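Local coordinates for metallo-beta-lactamase domain-containing protein 1 (Thermotoga maritima, PDB 1ZTC) that is a putative metal-dependent hydrolase of the metallo-beta-lactamase superfamily, probably acting as an endoribonuclease, at residues T106-Y109 and L110-G113. Numbering follows the deposited sequence.
Sequences TKNY and LSFG. With PO4 (phosphate ion), chain G.
N108 and S111 close the first of two overlapping type I beta turns, N108-S111 and Y109-F112, with the Y109 and F112 rings paired beside them, in the loop that leads from strand 97-101 of the metallo-beta-lactamase fold to helix 114-125. G113 takes the N-cap position of that helix, directly after the second turn.

Each turn has its i to i+3 backbone bond. S111 N donates to N108 O over 3.2 Å, and F112 N donates to Y109 O over 3.0 Å. N108 O is gripped a second time by the S111 hydroxyl, with OG 2.9 Å away and tilted only 15° from the carbonyl plane. That OG sits between the backbone N and the carbonyl carbon of S111 (chi1 84°), which swings it back toward the start of the turn. The N108 side chain extends with CG anti to the backbone N, bringing OD1 to 3.4 Å from S111 N for a further, weak bond.

Among the apolar contacts, the Y109 and F112 side chains run side by side in the same direction. Their rings form an offset edge-to-face pair, the tyrosine edge toward the phenylalanine face, with centroids 5.2 Å apart and planes at 60°. Y109 CD1 comes over a face of the F112 ring, 3.7 Å from F112 CE2. Y109 is buried, also packing on V82, Y104 and I124, whereas F112 is more exposed and meets Y120 of the helix edge-to-face.

The polar contacts beyond the turns belong to K107, which is salt-bridged to E155. Its side chain lies about 8 Å from a nickel ion, passing the F112 ring at its edge. A phosphate, probably from the crystallisation liquor, is bonded by R154 N and by K187 of the second subunit. K107 NZ also donates to this phosphate, to O3 at 2.6 Å and, weakly, to O2.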
ATOM      1  N   THR A 106       9.469  16.935 -26.330  1.00 53.75           N
ATOM      2  CA  THR A 106       8.375  17.837 -26.682  1.00 52.82           C
ATOM      3  C   THR A 106       7.381  18.049 -25.551  1.00 53.08           C
ATOM      4  O   THR A 106       6.452  18.832 -25.706  1.00 52.60           O
ATOM      5  CB  THR A 106       7.594  17.358 -27.934  1.00 52.47           C
ATOM      6  OG1 THR A 106       6.780  16.208 -27.643  1.00 52.16           O
ATOM      7  CG2 THR A 106       8.548  17.025 -29.074  1.00 54.22           C
ATOM      8  N   LYS A 107       7.546  17.336 -24.435  1.00 53.12           N
ATOM      9  CA  LYS A 107       6.694  17.510 -23.269  1.00 55.40           C
ATOM     10  C   LYS A 107       7.275  18.529 -22.293  1.00 53.52           C
ATOM     11  O   LYS A 107       8.473  18.585 -22.072  1.00 53.18           O
ATOM     12  CB  LYS A 107       6.496  16.190 -22.519  1.00 53.95           C
ATOM     13  CG  LYS A 107       5.573  15.251 -23.178  1.00 63.43           C
ATOM     14  CD  LYS A 107       4.946  14.270 -22.169  1.00 64.75           C
ATOM     15  CE  LYS A 107       4.757  12.921 -22.833  1.00 69.05           C
ATOM     16  NZ  LYS A 107       3.764  12.037 -22.178  1.00 62.04           N
ATOM     17  N   ASN A 108       6.396  19.338 -21.733  1.00 54.01           N
ATOM     18  CA  ASN A 108       6.749  20.310 -20.726  1.00 53.89           C
ATOM     19  C   ASN A 108       6.486  19.676 -19.363  1.00 53.03           C
ATOM     20  O   ASN A 108       5.359  19.698 -18.869  1.00 52.99           O
ATOM     21  CB  ASN A 108       5.879  21.541 -20.969  1.00 52.13           C
ATOM     22  CG  ASN A 108       6.166  22.668 -20.012  1.00 48.44           C
ATOM     23  OD1 ASN A 108       6.931  22.524 -19.070  1.00 46.25           O
ATOM     24  ND2 ASN A 108       5.545  23.785 -20.248  1.00 42.56           N
ATOM     25  N   TYR A 109       7.535  19.112 -18.777  1.00 52.42           N
ATOM     26  CA  TYR A 109       7.424  18.428 -17.489  1.00 54.49           C
ATOM     27  C   TYR A 109       7.165  19.389 -16.334  1.00 54.78           C
ATOM     28  O   TYR A 109       6.543  19.023 -15.359  1.00 55.63           O
ATOM     29  CB  TYR A 109       8.654  17.560 -17.242  1.00 53.83           C
ATOM     30  CG  TYR A 109       8.636  16.411 -18.205  1.00 51.83           C
ATOM     31  CD1 TYR A 109       7.845  15.308 -17.957  1.00 55.56           C
ATOM     32  CD2 TYR A 109       9.340  16.466 -19.409  1.00 54.81           C
ATOM     33  CE1 TYR A 109       7.780  14.249 -18.856  1.00 59.93           C
ATOM     34  CE2 TYR A 109       9.281  15.408 -20.324  1.00 55.34           C
ATOM     35  CZ  TYR A 109       8.485  14.311 -20.035  1.00 54.98           C
ATOM     36  OH  TYR A 109       8.381  13.268 -20.911  1.00 62.34           O
ATOM     37  N   LEU A 110       7.635  20.620 -16.452  1.00 55.62           N
ATOM     38  CA  LEU A 110       7.347  21.656 -15.452  1.00 58.47           C
ATOM     39  C   LEU A 110       5.879  21.987 -15.325  1.00 60.61           C
ATOM     40  O   LEU A 110       5.434  22.548 -14.323  1.00 63.90           O
ATOM     41  CB  LEU A 110       8.007  22.998 -15.825  1.00 58.22           C
ATOM     42  CG  LEU A 110       9.493  23.091 -15.590  1.00 61.34           C
ATOM     43  CD1 LEU A 110       9.928  24.518 -15.853  1.00 60.44           C
ATOM     44  CD2 LEU A 110       9.838  22.646 -14.160  1.00 62.92           C
ATOM     45  N   SER A 111       5.126  21.679 -16.364  1.00 60.96           N
ATOM     46  CA  SER A 111       3.689  21.903 -16.319  1.00 61.31           C
ATOM     47  C   SER A 111       2.919  20.756 -15.622  1.00 61.31           C
ATOM     48  O   SER A 111       1.718  20.851 -15.480  1.00 64.09           O
ATOM     49  CB  SER A 111       3.111  22.178 -17.726  1.00 61.42           C
ATOM     50  OG  SER A 111       2.820  20.978 -18.443  1.00 63.14           O
ATOM     51  N   PHE A 112       3.602  19.702 -15.185  1.00 60.87           N
ATOM     52  CA  PHE A 112       2.961  18.606 -14.415  1.00 61.17           C
ATOM     53  C   PHE A 112       2.546  18.987 -12.977  1.00 59.29           C
ATOM     54  O   PHE A 112       2.041  18.160 -12.235  1.00 61.19           O
ATOM     55  CB  PHE A 112       3.892  17.410 -14.327  1.00 64.84           C
ATOM     56  CG  PHE A 112       3.932  16.581 -15.556  1.00 72.53           C
ATOM     57  CD1 PHE A 112       3.527  17.097 -16.798  1.00 79.23           C
ATOM     58  CD2 PHE A 112       4.402  15.267 -15.479  1.00 76.50           C
ATOM     59  CE1 PHE A 112       3.584  16.313 -17.938  1.00 81.03           C
ATOM     60  CE2 PHE A 112       4.460  14.467 -16.603  1.00 79.44           C
ATOM     61  CZ  PHE A 112       4.051  14.984 -17.844  1.00 81.00           C
ATOM     62  N   GLY A 113       2.782  20.227 -12.581  1.00 55.85           N
ATOM     63  CA  GLY A 113       2.534  20.671 -11.226  1.00 53.62           C
ATOM     64  C   GLY A 113       3.828  21.178 -10.637  1.00 49.88           C
ATOM     65  O   GLY A 113       4.906  20.726 -11.007  1.00 51.11           O
TER
HETATM   66  P   PO4 G 303       0.754  12.277 -23.935  1.00 46.33           P
HETATM   67  O1  PO4 G 303       0.406  13.453 -24.796  1.00 62.81           O
HETATM   68  O2  PO4 G 303       0.805  12.688 -22.502  1.00 59.22           O
HETATM   69  O3  PO4 G 303       2.155  11.816 -24.234  1.00 40.86           O
HETATM   70  O4  PO4 G 303      -0.249  11.184 -24.203  1.00 54.91           O